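Local coordinates for urocanate hydratase (Paenibacillus sp. Soil724D2, PDB 7NED), which catalyses the hydration of thiourocanate in bacterial ergothioneine catabolism, with NAD+ as cofactor, and probably also acts on urocanate, at residues I142-I146 with I309-N313. Sequence-based numbering, arbitrary orientation.
Sequences IFQSI and IVFDN
Phe-311 pushes its ring from the strand into a hollow on the helix lined by Ile-142, Phe-143 and Ile-146. The hollow is one helical turn long, since Ile-142 and Ile-146 are four residues apart. CG2 of Ile-142 meets the far end of the ring, 3.6 Å from Phe-311 CZ. CD1 of Ile-146 lies 3.5 Å from Phe-311 CE2. Both methyls come at a slant from the same side of the ring plane. Phe-143 meets the edge at the ring's far end. Phe-143 CE1 lies near the plane of that ring, 4.1 Å from Phe-311 CZ. The Phe-311 ring reaches this hollow with CG between its own backbone N and carbonyl carbon, chi1 69°.

Two smaller contacts flank the ring. At one end, the CG2 methyls of Ile-146 and Ile-309 meet at 4.1 Å as the two side chains run past each other in opposite directions. At the other, CD1 of Ile-142 lies 3.6 Å from Asn-313 OD1. That oxygen also sits in the plane of the Phe-311 ring, at its edge. Replacing Phe-311 by an alanine is likely to open a gap between helix and strand and leave the Ile-142 and Ile-146 methyls without their common partner.

The contact packs helix 133-150 on the parallel sheet of the Rossmann-like domain. The axes of the short segments run roughly antiparallel, at 147°, and come within 11.3 Å at their closest, a spacing bridged by the side chains. Ile-250 on the adjoining strand and Phe-339 of helix 335-344 extend the apolar layer. Asn-313 follows the strand, its side chain about 6 Å from the bound NAD. The chemistry is almost wholly apolar: shape fit holds helix to strand, and polar character enters at the end nearer the cofactor.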
loop_
_atom_site.group_PDB
_atom_site.type_symbol
_atom_site.label_atom_id
_atom_site.label_comp_id
_atom_site.label_asym_id
_atom_site.label_seq_id
_atom_site.Cartn_x
_atom_site.Cartn_y
_atom_site.Cartn_z
ATOM N N ILE A 142 20.873 -19.950 4.493
ATOM C CA ILE A 142 19.924 -20.970 4.956
ATOM C C ILE A 142 20.644 -22.288 5.199
ATOM O O ILE A 142 20.475 -22.924 6.250
ATOM C CB ILE A 142 18.769 -21.159 3.954
ATOM C CG1 ILE A 142 17.897 -19.913 3.867
ATOM C CG2 ILE A 142 17.935 -22.397 4.344
ATOM C CD1 ILE A 142 16.963 -19.906 2.643
ATOM N N PHE A 143 21.402 -22.752 4.193
ATOM C CA PHE A 143 22.116 -24.019 4.344
ATOM C C PHE A 143 23.083 -23.968 5.525
ATOM O O PHE A 143 23.163 -24.927 6.310
ATOM C CB PHE A 143 22.855 -24.365 3.051
ATOM C CG PHE A 143 21.942 -24.723 1.897
ATOM C CD1 PHE A 143 20.641 -25.137 2.119
ATOM C CD2 PHE A 143 22.396 -24.657 0.596
ATOM C CE1 PHE A 143 19.796 -25.467 1.043
ATOM C CE2 PHE A 143 21.550 -24.986 -0.484
ATOM C CZ PHE A 143 20.250 -25.385 -0.247
ATOM N N GLN A 144 23.783 -22.837 5.715
ATOM C CA GLN A 144 24.733 -22.749 6.830
ATOM C C GLN A 144 24.027 -22.715 8.181
ATOM O O GLN A 144 24.529 -23.293 9.155
ATOM C CB GLN A 144 25.660 -21.541 6.693
ATOM C CG GLN A 144 26.689 -21.687 5.544
ATOM C CD GLN A 144 27.674 -22.851 5.727
ATOM O OE1 GLN A 144 27.284 -24.025 5.735
ATOM N NE2 GLN A 144 28.956 -22.528 5.834
ATOM N N SER A 145 22.880 -22.027 8.266
ATOM C CA SER A 145 22.087 -22.039 9.490
ATOM C C SER A 145 21.640 -23.456 9.841
ATOM O O SER A 145 21.748 -23.896 10.992
ATOM C CB SER A 145 20.886 -21.095 9.329
ATOM O OG SER A 145 20.055 -21.179 10.473
ATOM N N ILE A 146 21.154 -24.196 8.849
ATOM C CA ILE A 146 20.801 -25.596 9.062
ATOM C C ILE A 146 22.014 -26.385 9.546
ATOM O O ILE A 146 21.906 -27.211 10.462
ATOM C CB ILE A 146 20.217 -26.187 7.765
ATOM C CG1 ILE A 146 18.852 -25.549 7.457
ATOM C CG2 ILE A 146 20.153 -27.722 7.830
ATOM C CD1 ILE A 146 18.283 -25.980 6.079
ATOM N N ILE A 309 15.704 -32.589 7.423
ATOM C CA ILE A 309 15.388 -31.197 7.713
ATOM C C ILE A 309 14.671 -30.665 6.470
ATOM O O ILE A 309 15.288 -30.492 5.415
ATOM C CB ILE A 309 16.648 -30.379 8.027
ATOM C CG1 ILE A 309 17.441 -30.979 9.198
ATOM C CG2 ILE A 309 16.276 -28.927 8.346
ATOM C CD1 ILE A 309 16.610 -31.211 10.434
ATOM N N VAL A 310 13.392 -30.369 6.595
ATOM C CA VAL A 310 12.556 -30.028 5.452
ATOM C C VAL A 310 12.057 -28.594 5.610
ATOM O O VAL A 310 11.675 -28.179 6.709
ATOM C CB VAL A 310 11.385 -31.031 5.347
ATOM C CG1 VAL A 310 10.427 -30.714 4.169
ATOM C CG2 VAL A 310 11.929 -32.486 5.300
ATOM N N PHE A 311 12.089 -27.821 4.523
ATOM C CA PHE A 311 11.613 -26.451 4.663
ATOM C C PHE A 311 11.118 -25.915 3.331
ATOM O O PHE A 311 11.473 -26.397 2.254
ATOM C CB PHE A 311 12.697 -25.524 5.262
ATOM C CG PHE A 311 13.849 -25.267 4.336
ATOM C CD1 PHE A 311 13.866 -24.138 3.517
ATOM C CD2 PHE A 311 14.890 -26.171 4.250
ATOM C CE1 PHE A 311 14.926 -23.896 2.645
ATOM C CE2 PHE A 311 15.979 -25.948 3.386
ATOM C CZ PHE A 311 15.996 -24.800 2.571
ATOM N N ASP A 312 10.235 -24.923 3.452
ATOM C CA ASP A 312 9.699 -24.160 2.334
ATOM C C ASP A 312 10.664 -23.025 2.003
ATOM O O ASP A 312 11.076 -22.260 2.892
ATOM C CB ASP A 312 8.310 -23.640 2.754
ATOM C CG ASP A 312 7.601 -22.826 1.687
ATOM O OD1 ASP A 312 8.266 -22.161 0.869
ATOM O OD2 ASP A 312 6.341 -22.818 1.725
ATOM N N ASN A 313 11.049 -22.929 0.727
ATOM C CA ASN A 313 12.071 -21.977 0.314
ATOM C C ASN A 313 11.456 -20.705 -0.262
ATOM O O ASN A 313 12.075 -20.015 -1.081
ATOM C CB ASN A 313 13.033 -22.634 -0.681
ATOM C CG ASN A 313 14.426 -22.043 -0.642
ATOM O OD1 ASN A 313 14.721 -21.115 0.122
ATOM N ND2 ASN A 313 15.308 -22.581 -1.495
#